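Local coordinates for CCHC-type domain-containing protein (Trypanosoma brucei brucei, PDB 7C45), which probably acts as a 3'-5' RNA exonuclease of the RNase D type that trims guide RNA, with calcium ions and uridine RNA bound at its exonuclease site, at residues G34-F45 and R56-A66; D160-T168 and P181-A189. One frame throughout, in Å; residues are numbered along the deposited sequence.

Interaction 1. Residues G34-F45 and R56-A66. With CA (calcium ion), chain E; CA (calcium ion), chain F; nucleotides of chain B.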
loop_
_atom_site.group_PDB
_atom_site.type_symbol
_atom_site.label_atom_id
_atom_site.label_comp_id
_atom_site.label_asym_id
_atom_site.label_seq_id
_atom_site.Cartn_x
_atom_site.Cartn_y
_atom_site.Cartn_z
ATOM N N GLY A 34 18.208 9.675 -6.769
ATOM C CA GLY A 34 18.624 10.281 -5.519
ATOM C C GLY A 34 17.726 10.004 -4.328
ATOM O O GLY A 34 17.896 10.626 -3.279
ATOM N N ALA A 35 16.763 9.099 -4.452
ATOM C CA ALA A 35 15.859 8.837 -3.341
ATOM C C ALA A 35 16.434 7.807 -2.376
ATOM O O ALA A 35 17.278 6.974 -2.723
ATOM C CB ALA A 35 14.507 8.327 -3.844
ATOM N N ARG A 36 15.939 7.871 -1.145
ATOM C CA ARG A 36 16.109 6.805 -0.173
ATOM C C ARG A 36 14.898 5.889 -0.093
ATOM O O ARG A 36 15.053 4.704 0.222
ATOM C CB ARG A 36 16.374 7.393 1.222
ATOM C CG ARG A 36 17.585 8.319 1.304
ATOM C CD ARG A 36 18.849 7.614 0.820
ATOM N NE ARG A 36 18.966 6.305 1.428
ATOM C CZ ARG A 36 19.666 5.302 0.911
ATOM N NH1 ARG A 36 19.711 4.134 1.551
ATOM N NH2 ARG A 36 20.311 5.453 -0.244
ATOM N N SER A 37 13.699 6.424 -0.337
ATOM C CA SER A 37 12.469 5.644 -0.374
ATOM C C SER A 37 11.622 6.078 -1.564
ATOM O O SER A 37 11.492 7.275 -1.832
ATOM C CB SER A 37 11.660 5.802 0.919
ATOM O OG SER A 37 12.411 5.347 2.017
ATOM N N ILE A 38 11.047 5.103 -2.272
ATOM C CA ILE A 38 10.178 5.364 -3.418
ATOM C C ILE A 38 8.890 4.582 -3.223
ATOM O O ILE A 38 8.918 3.352 -3.208
ATOM C CB ILE A 38 10.823 4.954 -4.753
ATOM C CG1 ILE A 38 12.189 5.610 -4.943
ATOM C CG2 ILE A 38 9.876 5.266 -5.914
ATOM C CD1 ILE A 38 12.896 5.064 -6.111
ATOM N N ALA A 39 7.775 5.291 -3.067
ATOM C CA ALA A 39 6.461 4.666 -3.049
ATOM C C ALA A 39 6.065 4.294 -4.473
ATOM O O ALA A 39 6.150 5.137 -5.369
ATOM C CB ALA A 39 5.430 5.616 -2.456
ATOM N N LEU A 40 5.608 3.058 -4.664
ATOM C CA LEU A 40 5.243 2.553 -5.985
ATOM C C LEU A 40 3.818 2.030 -6.005
ATOM O O LEU A 40 3.294 1.562 -4.995
ATOM C CB LEU A 40 6.159 1.444 -6.436
ATOM C CG LEU A 40 7.581 1.861 -6.766
ATOM C CD1 LEU A 40 8.428 0.626 -6.984
ATOM C CD2 LEU A 40 7.620 2.739 -8.019
ATOM N N ASP A 41 3.222 2.088 -7.192
ATOM C CA ASP A 41 1.868 1.623 -7.437
ATOM C C ASP A 41 1.779 1.328 -8.931
ATOM O O ASP A 41 2.578 1.829 -9.723
ATOM C CB ASP A 41 0.868 2.681 -6.979
ATOM C CG ASP A 41 -0.570 2.217 -7.004
ATOM O OD1 ASP A 41 -0.835 1.018 -7.014
ATOM O OD2 ASP A 41 -1.432 3.100 -6.990
ATOM N N ILE A 42 0.808 0.501 -9.311
ATOM C CA ILE A 42 0.617 0.180 -10.728
ATOM C C ILE A 42 -0.866 0.231 -11.044
ATOM O O ILE A 42 -1.686 -0.293 -10.284
ATOM C CB ILE A 42 1.192 -1.206 -11.092
ATOM C CG1 ILE A 42 2.704 -1.259 -10.846
ATOM C CG2 ILE A 42 0.878 -1.545 -12.526
ATOM C CD1 ILE A 42 3.297 -2.646 -11.084
ATOM N N GLU A 43 -1.214 0.857 -12.176
ATOM C CA GLU A 43 -2.544 0.726 -12.766
ATOM C C GLU A 43 -2.464 -0.109 -14.036
ATOM O O GLU A 43 -1.635 0.157 -14.908
ATOM C CB GLU A 43 -3.172 2.079 -13.105
ATOM C CG GLU A 43 -3.318 3.070 -11.924
ATOM C CD GLU A 43 -3.932 2.452 -10.672
ATOM O OE1 GLU A 43 -4.982 1.793 -10.806
ATOM O OE2 GLU A 43 -3.388 2.673 -9.547
ATOM N N ALA A 44 -3.356 -1.093 -14.152
ATOM C CA ALA A 44 -3.310 -2.022 -15.272
ATOM C C ALA A 44 -4.687 -2.116 -15.924
ATOM O O ALA A 44 -5.709 -1.783 -15.321
ATOM C CB ALA A 44 -2.826 -3.409 -14.815
ATOM N N PHE A 45 -4.700 -2.551 -17.183
ATOM C CA PHE A 45 -5.962 -2.829 -17.852
ATOM C C PHE A 45 -6.823 -3.741 -16.985
ATOM O O PHE A 45 -6.355 -4.783 -16.528
ATOM C CB PHE A 45 -5.725 -3.529 -19.193
ATOM C CG PHE A 45 -5.159 -2.661 -20.294
ATOM C CD1 PHE A 45 -4.501 -1.478 -20.042
ATOM C CD2 PHE A 45 -5.308 -3.072 -21.609
ATOM C CE1 PHE A 45 -3.973 -0.717 -21.097
ATOM C CE2 PHE A 45 -4.810 -2.334 -22.650
ATOM C CZ PHE A 45 -4.127 -1.142 -22.387
ATOM N N ARG A 56 -2.672 -5.763 -18.666
ATOM C CA ARG A 56 -1.530 -5.080 -19.272
ATOM C C ARG A 56 -1.205 -3.817 -18.488
ATOM O O ARG A 56 -2.092 -3.025 -18.193
ATOM C CB ARG A 56 -1.860 -4.725 -20.714
ATOM C CG ARG A 56 -0.723 -4.111 -21.486
ATOM C CD ARG A 56 -1.186 -3.945 -22.931
ATOM N NE ARG A 56 -0.200 -3.312 -23.786
ATOM C CZ ARG A 56 -0.358 -3.156 -25.089
ATOM N NH1 ARG A 56 -1.466 -3.605 -25.683
ATOM N NH2 ARG A 56 0.592 -2.565 -25.800
ATOM N N ILE A 57 0.060 -3.649 -18.109
ATOM C CA ILE A 57 0.433 -2.463 -17.345
ATOM C C ILE A 57 0.149 -1.213 -18.163
ATOM O O ILE A 57 0.535 -1.117 -19.332
ATOM C CB ILE A 57 1.908 -2.514 -16.940
ATOM C CG1 ILE A 57 2.126 -3.562 -15.845
ATOM C CG2 ILE A 57 2.345 -1.149 -16.469
ATOM C CD1 ILE A 57 3.570 -3.802 -15.535
ATOM N N SER A 58 -0.537 -0.251 -17.546
ATOM C CA SER A 58 -0.815 1.034 -18.175
ATOM C C SER A 58 0.078 2.127 -17.592
ATOM O O SER A 58 0.829 2.784 -18.317
ATOM C CB SER A 58 -2.290 1.394 -17.994
ATOM O OG SER A 58 -2.596 2.646 -18.574
ATOM N N LEU A 59 0.005 2.310 -16.281
ATOM C CA LEU A 59 0.802 3.278 -15.536
ATOM C C LEU A 59 1.614 2.575 -14.455
ATOM O O LEU A 59 1.151 1.603 -13.860
ATOM C CB LEU A 59 -0.097 4.331 -14.868
ATOM C CG LEU A 59 -0.999 5.177 -15.766
ATOM C CD1 LEU A 59 -1.913 6.090 -14.940
ATOM C CD2 LEU A 59 -0.140 5.986 -16.780
ATOM N N VAL A 60 2.835 3.056 -14.215
ATOM C CA VAL A 60 3.549 2.807 -12.966
ATOM C C VAL A 60 3.725 4.157 -12.287
ATOM O O VAL A 60 4.156 5.115 -12.932
ATOM C CB VAL A 60 4.907 2.125 -13.195
ATOM C CG1 VAL A 60 5.690 2.032 -11.870
ATOM C CG2 VAL A 60 4.702 0.754 -13.842
ATOM N N GLN A 61 3.313 4.256 -11.024
ATOM C CA GLN A 61 3.325 5.527 -10.310
ATOM C C GLN A 61 4.413 5.512 -9.244
ATOM O O GLN A 61 4.667 4.481 -8.631
ATOM C CB GLN A 61 1.960 5.811 -9.687
ATOM C CG GLN A 61 0.836 5.751 -10.724
ATOM C CD GLN A 61 0.168 4.397 -10.770
ATOM O OE1 GLN A 61 0.601 3.492 -11.487
ATOM N NE2 GLN A 61 -0.881 4.240 -9.991
ATOM N N ALA A 62 5.089 6.650 -9.060
ATOM C CA ALA A 62 6.202 6.704 -8.120
ATOM C C ALA A 62 6.204 8.037 -7.392
ATOM O O ALA A 62 5.990 9.091 -7.996
ATOM C CB ALA A 62 7.552 6.522 -8.804
ATOM N N CYS A 63 6.489 7.983 -6.104
ATOM C CA CYS A 63 6.609 9.202 -5.312
ATOM C C CYS A 63 7.710 8.959 -4.297
ATOM O O CYS A 63 7.598 8.019 -3.506
ATOM C CB CYS A 63 5.287 9.529 -4.635
ATOM S SG CYS A 63 5.290 11.126 -3.764
ATOM N N SER A 64 8.770 9.770 -4.344
ATOM C CA SER A 64 9.961 9.531 -3.541
ATOM C C SER A 64 10.239 10.710 -2.617
ATOM O O SER A 64 9.641 11.777 -2.725
ATOM C CB SER A 64 11.182 9.270 -4.425
ATOM O OG SER A 64 11.892 10.475 -4.679
ATOM N N ASP A 65 11.163 10.489 -1.690
ATOM C CA ASP A 65 11.614 11.566 -0.818
ATOM C C ASP A 65 12.584 12.525 -1.510
ATOM O O ASP A 65 13.023 13.485 -0.879
ATOM C CB ASP A 65 12.256 10.977 0.442
ATOM C CG ASP A 65 13.474 10.123 0.131
ATOM O OD1 ASP A 65 13.540 9.542 -0.957
ATOM O OD2 ASP A 65 14.385 10.048 0.977
ATOM N N ALA A 66 12.921 12.309 -2.786
ATOM C CA ALA A 66 13.862 13.182 -3.489
ATOM C C ALA A 66 13.194 14.370 -4.183
ATOM O O ALA A 66 13.906 15.264 -4.663
ATOM C CB ALA A 66 14.661 12.373 -4.535
HETATM CA CA CA E . -3.548 2.587 -7.268
HETATM CA CA CA F . -2.067 -0.769 -5.997
ATOM P P U B 10 -4.925 -0.679 -6.669
ATOM O OP1 U B 10 -3.993 0.432 -6.945
ATOM O OP2 U B 10 -6.208 -0.432 -5.947
ATOM O "O5'" U B 10 -5.281 -1.414 -8.042
ATOM C "C5'" U B 10 -4.288 -1.571 -9.043
ATOM C "C4'" U B 10 -4.816 -2.321 -10.237
ATOM O "O4'" U B 10 -5.485 -3.513 -9.784
ATOM C "C3'" U B 10 -5.869 -1.603 -11.064
ATOM O "O3'" U B 10 -5.307 -0.703 -11.992
ATOM C "C2'" U B 10 -6.603 -2.750 -11.737
ATOM O "O2'" U B 10 -5.854 -3.206 -12.856
ATOM C "C1'" U B 10 -6.555 -3.821 -10.649
ATOM N N1 U B 10 -7.796 -3.874 -9.854
ATOM C C2 U B 10 -8.838 -4.569 -10.425
ATOM O O2 U B 10 -8.740 -5.088 -11.526
ATOM N N3 U B 10 -9.977 -4.613 -9.659
ATOM C C4 U B 10 -10.152 -4.052 -8.411
ATOM O O4 U B 10 -11.237 -4.179 -7.852
ATOM C C5 U B 10 -9.017 -3.357 -7.883
ATOM C C6 U B 10 -7.896 -3.296 -8.608
HETATM O O HOH W 1 -1.335 -1.876 -7.972
HETATM O O HOH W 2 -3.990 5.404 -6.974
HETATM O O HOH W 3 -5.939 3.209 -7.545
HETATM O O HOH W 4 -2.075 -0.155 -3.635
HETATM O O HOH W 5 -0.303 -2.180 -4.984
#
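Strands 37-44 and 57-64 pair antiparallel in the central mixed sheet of the exonuclease domain; on one face of the pair Asp41 and Glu43 bind metal in the two-calcium site, with Gln61 behind them in the second shell. Hydrogen-bonded pairs run from Ala39 with Cys63, through Asp41 with Gln61, to Glu43 with Leu59. There a classic beta bulge shifts the register, Glu43 O accepting from both Ser58 N and Leu59 N. With CG anti to the backbone N (chi1 -172°), the Asp41 carboxylate reaches both ions, OD2 binding one at 2.2 Å and OD1 the other at 2.4 Å; OP1 of U10 of chain B also binds both. Glu43 OE2 holds the first calcium at 2.3 Å and takes Gln61 NE2 on its anti lone pair at 3.0 Å, with OE2 close to the plane of the Gln61 amide, a bond that probably steadies the carboxylate. Glu43 OE1 accepts a hydrogen bond from O3' of U10 at 2.8 Å; Ala44 N donates to the same O3', and Ala44 O accepts from the O2' hydroxyl. Past the bulge, Arg56 CB lies over a face of the Phe45 ring, 4.0 Å from its centroid. At the other end Asp65 OD1 receives Arg36 N and Ser37 N. Strand 97-100 flanks 37-44, strand 70-74 flanks 57-64, and helix 182-202, carrying Asp191, a further protein ligand of the first calcium, packs against Ala39, Asp41, Leu59 and Cys63.

Interaction 2. Residues D160-T168 and P181-A189; sequences DSAVQTAMT and PDHFLEYAA. With nucleotides of chain B.
Helix 161-168 lies across the first turns of helix 182-202 at the rim of the exonuclease active site, and Val163 is the centre of the contact. Its two methyls part between two aromatic rings. CG2 sits over the centre of one face of Phe184, 3.7 Å from the ring centroid and 12° off the normal, a close CH-pi contact. CG1, set anti to the backbone N (chi1 -171°), reaches a face of Tyr187 at 4.0 Å from the centroid, displaced toward the ring's rim. CG2 also touches His183 CD2 at 3.7 Å, the valine and histidine side chains running past each other in opposite directions, while Ala162 CB lies farther out beside the same imidazole. With axes 9.4 Å apart and an 82° angle between them, the helices cross nearly at right angles, and the contact is confined to a compact patch round the valine. In this RNase H-like exonuclease fold, helix 182-202 goes on to present Asp191 to the metal site, with Tyr187 one turn before it. Asp160 CA approaches Tyr187 CD2 at 4.0 Å, and Gln164 lies at the edge of that ring near its hydroxyl, though the modelled approach of Gln164 OE1 to Tyr187 OH is too short to be trusted. A water bridges the segments, accepting from Asp160 N and donating to His183 O at 2.6 Å. Farther along helix 161-168, Met167 CE meets the ribose of U10 of chain B, 3.6 Å from C3', and its side chain also touches Cys46 and Trp175.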
loop_
_atom_site.group_PDB
_atom_site.type_symbol
_atom_site.label_atom_id
_atom_site.label_comp_id
_atom_site.label_asym_id
_atom_site.label_seq_id
_atom_site.Cartn_x
_atom_site.Cartn_y
_atom_site.Cartn_z
ATOM N N ASP A 160 -12.403 10.530 -9.905
ATOM C CA ASP A 160 -12.464 9.686 -8.714
ATOM C C ASP A 160 -13.678 8.767 -8.794
ATOM O O ASP A 160 -13.577 7.563 -8.574
ATOM C CB ASP A 160 -12.518 10.542 -7.440
ATOM C CG ASP A 160 -12.147 9.760 -6.182
ATOM O OD1 ASP A 160 -10.945 9.722 -5.837
ATOM O OD2 ASP A 160 -13.054 9.195 -5.534
ATOM N N SER A 161 -14.834 9.343 -9.119
ATOM C CA SER A 161 -16.050 8.546 -9.205
ATOM C C SER A 161 -16.161 7.865 -10.562
ATOM O O SER A 161 -16.210 6.634 -10.644
ATOM C CB SER A 161 -17.278 9.419 -8.937
ATOM O OG SER A 161 -18.471 8.678 -9.116
ATOM N N ALA A 162 -16.198 8.659 -11.639
ATOM C CA ALA A 162 -16.317 8.103 -12.986
ATOM C C ALA A 162 -15.254 7.047 -13.261
ATOM O O ALA A 162 -15.500 6.099 -14.014
ATOM C CB ALA A 162 -16.223 9.218 -14.026
ATOM N N VAL A 163 -14.071 7.191 -12.663
ATOM C CA VAL A 163 -13.059 6.149 -12.781
ATOM C C VAL A 163 -13.519 4.891 -12.060
ATOM O O VAL A 163 -13.480 3.789 -12.617
ATOM C CB VAL A 163 -11.704 6.650 -12.247
ATOM C CG1 VAL A 163 -10.609 5.647 -12.562
ATOM C CG2 VAL A 163 -11.375 8.005 -12.853
ATOM N N GLN A 164 -13.980 5.043 -10.815
ATOM C CA GLN A 164 -14.535 3.908 -10.084
ATOM C C GLN A 164 -15.763 3.345 -10.781
ATOM O O GLN A 164 -15.999 2.134 -10.745
ATOM C CB GLN A 164 -14.882 4.324 -8.655
ATOM C CG GLN A 164 -13.677 4.559 -7.759
ATOM C CD GLN A 164 -13.039 3.267 -7.307
ATOM O OE1 GLN A 164 -11.828 3.194 -7.117
ATOM N NE2 GLN A 164 -13.858 2.233 -7.135
ATOM N N THR A 165 -16.547 4.209 -11.428
ATOM C CA THR A 165 -17.742 3.765 -12.133
ATOM C C THR A 165 -17.385 2.872 -13.317
ATOM O O THR A 165 -17.998 1.821 -13.521
ATOM C CB THR A 165 -18.551 4.978 -12.596
ATOM O OG1 THR A 165 -18.750 5.870 -11.494
ATOM C CG2 THR A 165 -19.905 4.546 -13.140
ATOM N N ALA A 166 -16.398 3.275 -14.119
ATOM C CA ALA A 166 -15.976 2.412 -15.216
ATOM C C ALA A 166 -15.228 1.183 -14.710
ATOM O O ALA A 166 -15.236 0.139 -15.371
ATOM C CB ALA A 166 -15.111 3.198 -16.198
ATOM N N MET A 167 -14.604 1.279 -13.534
ATOM C CA MET A 167 -13.696 0.233 -13.064
ATOM C C MET A 167 -14.436 -0.910 -12.381
ATOM O O MET A 167 -14.454 -2.039 -12.879
ATOM C CB MET A 167 -12.667 0.835 -12.108
ATOM C CG MET A 167 -11.503 -0.061 -11.790
ATOM S SD MET A 167 -10.012 0.918 -11.977
ATOM C CE MET A 167 -8.922 0.195 -10.771
ATOM N N THR A 168 -15.017 -0.634 -11.214
ATOM C CA THR A 168 -15.671 -1.690 -10.450
ATOM C C THR A 168 -16.768 -2.358 -11.268
ATOM O O THR A 168 -16.906 -3.586 -11.251
ATOM C CB THR A 168 -16.238 -1.124 -9.146
ATOM N N PRO A 181 -7.829 11.199 -19.118
ATOM C CA PRO A 181 -8.394 12.433 -18.561
ATOM C C PRO A 181 -7.719 12.805 -17.249
ATOM O O PRO A 181 -7.183 11.954 -16.537
ATOM C CB PRO A 181 -9.871 12.085 -18.354
ATOM C CG PRO A 181 -10.132 10.980 -19.291
ATOM C CD PRO A 181 -8.866 10.174 -19.305
ATOM N N ASP A 182 -7.745 14.101 -16.942
ATOM C CA ASP A 182 -7.115 14.587 -15.719
ATOM C C ASP A 182 -7.549 13.799 -14.489
ATOM O O ASP A 182 -6.717 13.459 -13.639
ATOM C CB ASP A 182 -7.430 16.072 -15.531
ATOM C CG ASP A 182 -6.912 16.913 -16.660
ATOM O OD1 ASP A 182 -6.121 16.375 -17.465
ATOM O OD2 ASP A 182 -7.286 18.104 -16.735
ATOM N N HIS A 183 -8.847 13.509 -14.362
ATOM C CA HIS A 183 -9.305 12.841 -13.156
ATOM C C HIS A 183 -8.861 11.381 -13.102
ATOM O O HIS A 183 -8.757 10.828 -12.009
ATOM C CB HIS A 183 -10.828 12.955 -13.018
ATOM C CG HIS A 183 -11.595 12.401 -14.176
ATOM N ND1 HIS A 183 -11.763 13.091 -15.356
ATOM C CD2 HIS A 183 -12.257 11.232 -14.329
ATOM C CE1 HIS A 183 -12.484 12.367 -16.190
ATOM N NE2 HIS A 183 -12.795 11.232 -15.591
ATOM N N PHE A 184 -8.569 10.756 -14.248
ATOM C CA PHE A 184 -7.914 9.450 -14.217
ATOM C C PHE A 184 -6.486 9.574 -13.696
ATOM O O PHE A 184 -6.038 8.763 -12.882
ATOM C CB PHE A 184 -7.911 8.834 -15.618
ATOM C CG PHE A 184 -9.204 8.194 -16.019
ATOM C CD1 PHE A 184 -10.327 8.951 -16.284
ATOM C CD2 PHE A 184 -9.277 6.825 -16.182
ATOM C CE1 PHE A 184 -11.511 8.348 -16.665
ATOM C CE2 PHE A 184 -10.454 6.219 -16.578
ATOM C CZ PHE A 184 -11.571 6.981 -16.813
ATOM N N LEU A 185 -5.754 10.583 -14.162
ATOM C CA LEU A 185 -4.387 10.774 -13.696
ATOM C C LEU A 185 -4.343 11.031 -12.197
ATOM O O LEU A 185 -3.499 10.476 -11.483
ATOM C CB LEU A 185 -3.750 11.929 -14.473
ATOM C CG LEU A 185 -3.653 11.608 -15.970
ATOM C CD1 LEU A 185 -3.213 12.842 -16.783
ATOM C CD2 LEU A 185 -2.693 10.457 -16.197
ATOM N N GLU A 186 -5.230 11.890 -11.707
ATOM C CA GLU A 186 -5.250 12.199 -10.282
ATOM C C GLU A 186 -5.638 10.976 -9.471
ATOM O O GLU A 186 -5.068 10.713 -8.402
ATOM C CB GLU A 186 -6.213 13.356 -10.016
ATOM C CG GLU A 186 -6.320 13.797 -8.545
ATOM C CD GLU A 186 -4.980 13.887 -7.812
ATOM O OE1 GLU A 186 -4.899 13.389 -6.664
ATOM O OE2 GLU A 186 -4.015 14.431 -8.379
ATOM N N TYR A 187 -6.618 10.228 -9.968
ATOM C CA TYR A 187 -6.952 8.951 -9.357
ATOM C C TYR A 187 -5.717 8.071 -9.265
ATOM O O TYR A 187 -5.381 7.580 -8.194
ATOM C CB TYR A 187 -8.049 8.254 -10.144
ATOM C CG TYR A 187 -8.485 6.966 -9.499
ATOM C CD1 TYR A 187 -7.841 5.769 -9.792
ATOM C CD2 TYR A 187 -9.546 6.941 -8.594
ATOM C CE1 TYR A 187 -8.236 4.590 -9.208
ATOM C CE2 TYR A 187 -9.945 5.760 -8.007
ATOM C CZ TYR A 187 -9.284 4.590 -8.318
ATOM O OH TYR A 187 -9.668 3.402 -7.746
ATOM N N ALA A 188 -5.003 7.899 -10.383
ATOM C CA ALA A 188 -3.788 7.096 -10.360
ATOM C C ALA A 188 -2.740 7.670 -9.420
ATOM O O ALA A 188 -1.920 6.922 -8.890
ATOM C CB ALA A 188 -3.202 6.968 -11.771
ATOM N N ALA A 189 -2.728 8.987 -9.217
ATOM C CA ALA A 189 -1.673 9.582 -8.402
ATOM C C ALA A 189 -1.885 9.392 -6.908
ATOM O O ALA A 189 -0.926 9.498 -6.151
ATOM C CB ALA A 189 -1.563 11.081 -8.680
ATOM P P U B 10 -4.925 -0.679 -6.669
ATOM O OP1 U B 10 -3.993 0.432 -6.945
ATOM O OP2 U B 10 -6.208 -0.432 -5.947
ATOM O "O5'" U B 10 -5.281 -1.414 -8.042
ATOM C "C5'" U B 10 -4.288 -1.571 -9.043
ATOM C "C4'" U B 10 -4.816 -2.321 -10.237
ATOM O "O4'" U B 10 -5.485 -3.513 -9.784
ATOM C "C3'" U B 10 -5.869 -1.603 -11.064
ATOM O "O3'" U B 10 -5.307 -0.703 -11.992
ATOM C "C2'" U B 10 -6.603 -2.750 -11.737
ATOM O "O2'" U B 10 -5.854 -3.206 -12.856
ATOM C "C1'" U B 10 -6.555 -3.821 -10.649
ATOM N N1 U B 10 -7.796 -3.874 -9.854
ATOM C C2 U B 10 -8.838 -4.569 -10.425
ATOM O O2 U B 10 -8.740 -5.088 -11.526
ATOM N N3 U B 10 -9.977 -4.613 -9.659
ATOM C C4 U B 10 -10.152 -4.052 -8.411
ATOM O O4 U B 10 -11.237 -4.179 -7.852
ATOM C C5 U B 10 -9.017 -3.357 -7.883
ATOM C C6 U B 10 -7.896 -3.296 -8.608
HETATM O O HOH W 6 -9.762 11.776 -9.784
#

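Interactions 1 and 2, their centres about 17 Å apart, border the same RNA end: residues 34-45 bind the calcium ions and the O3' and O2' of U10 of chain B, while Met167 of interaction 2 touches the same ribose. Ala188 joins the two directly. Its carbonyl O lies 3.1 Å from Gln61 NE2, probably a hydrogen bond, so that this amide would serve both Glu43 and helix 182-202. The methyl of Ala188 packs on the sheet, CB standing 3.5 Å from Leu59 CD1 and 3.9 Å from Glu43 CG. Beside the 3' side of the ribose, Met167 CE lies 4.3 Å from Glu43 OE1.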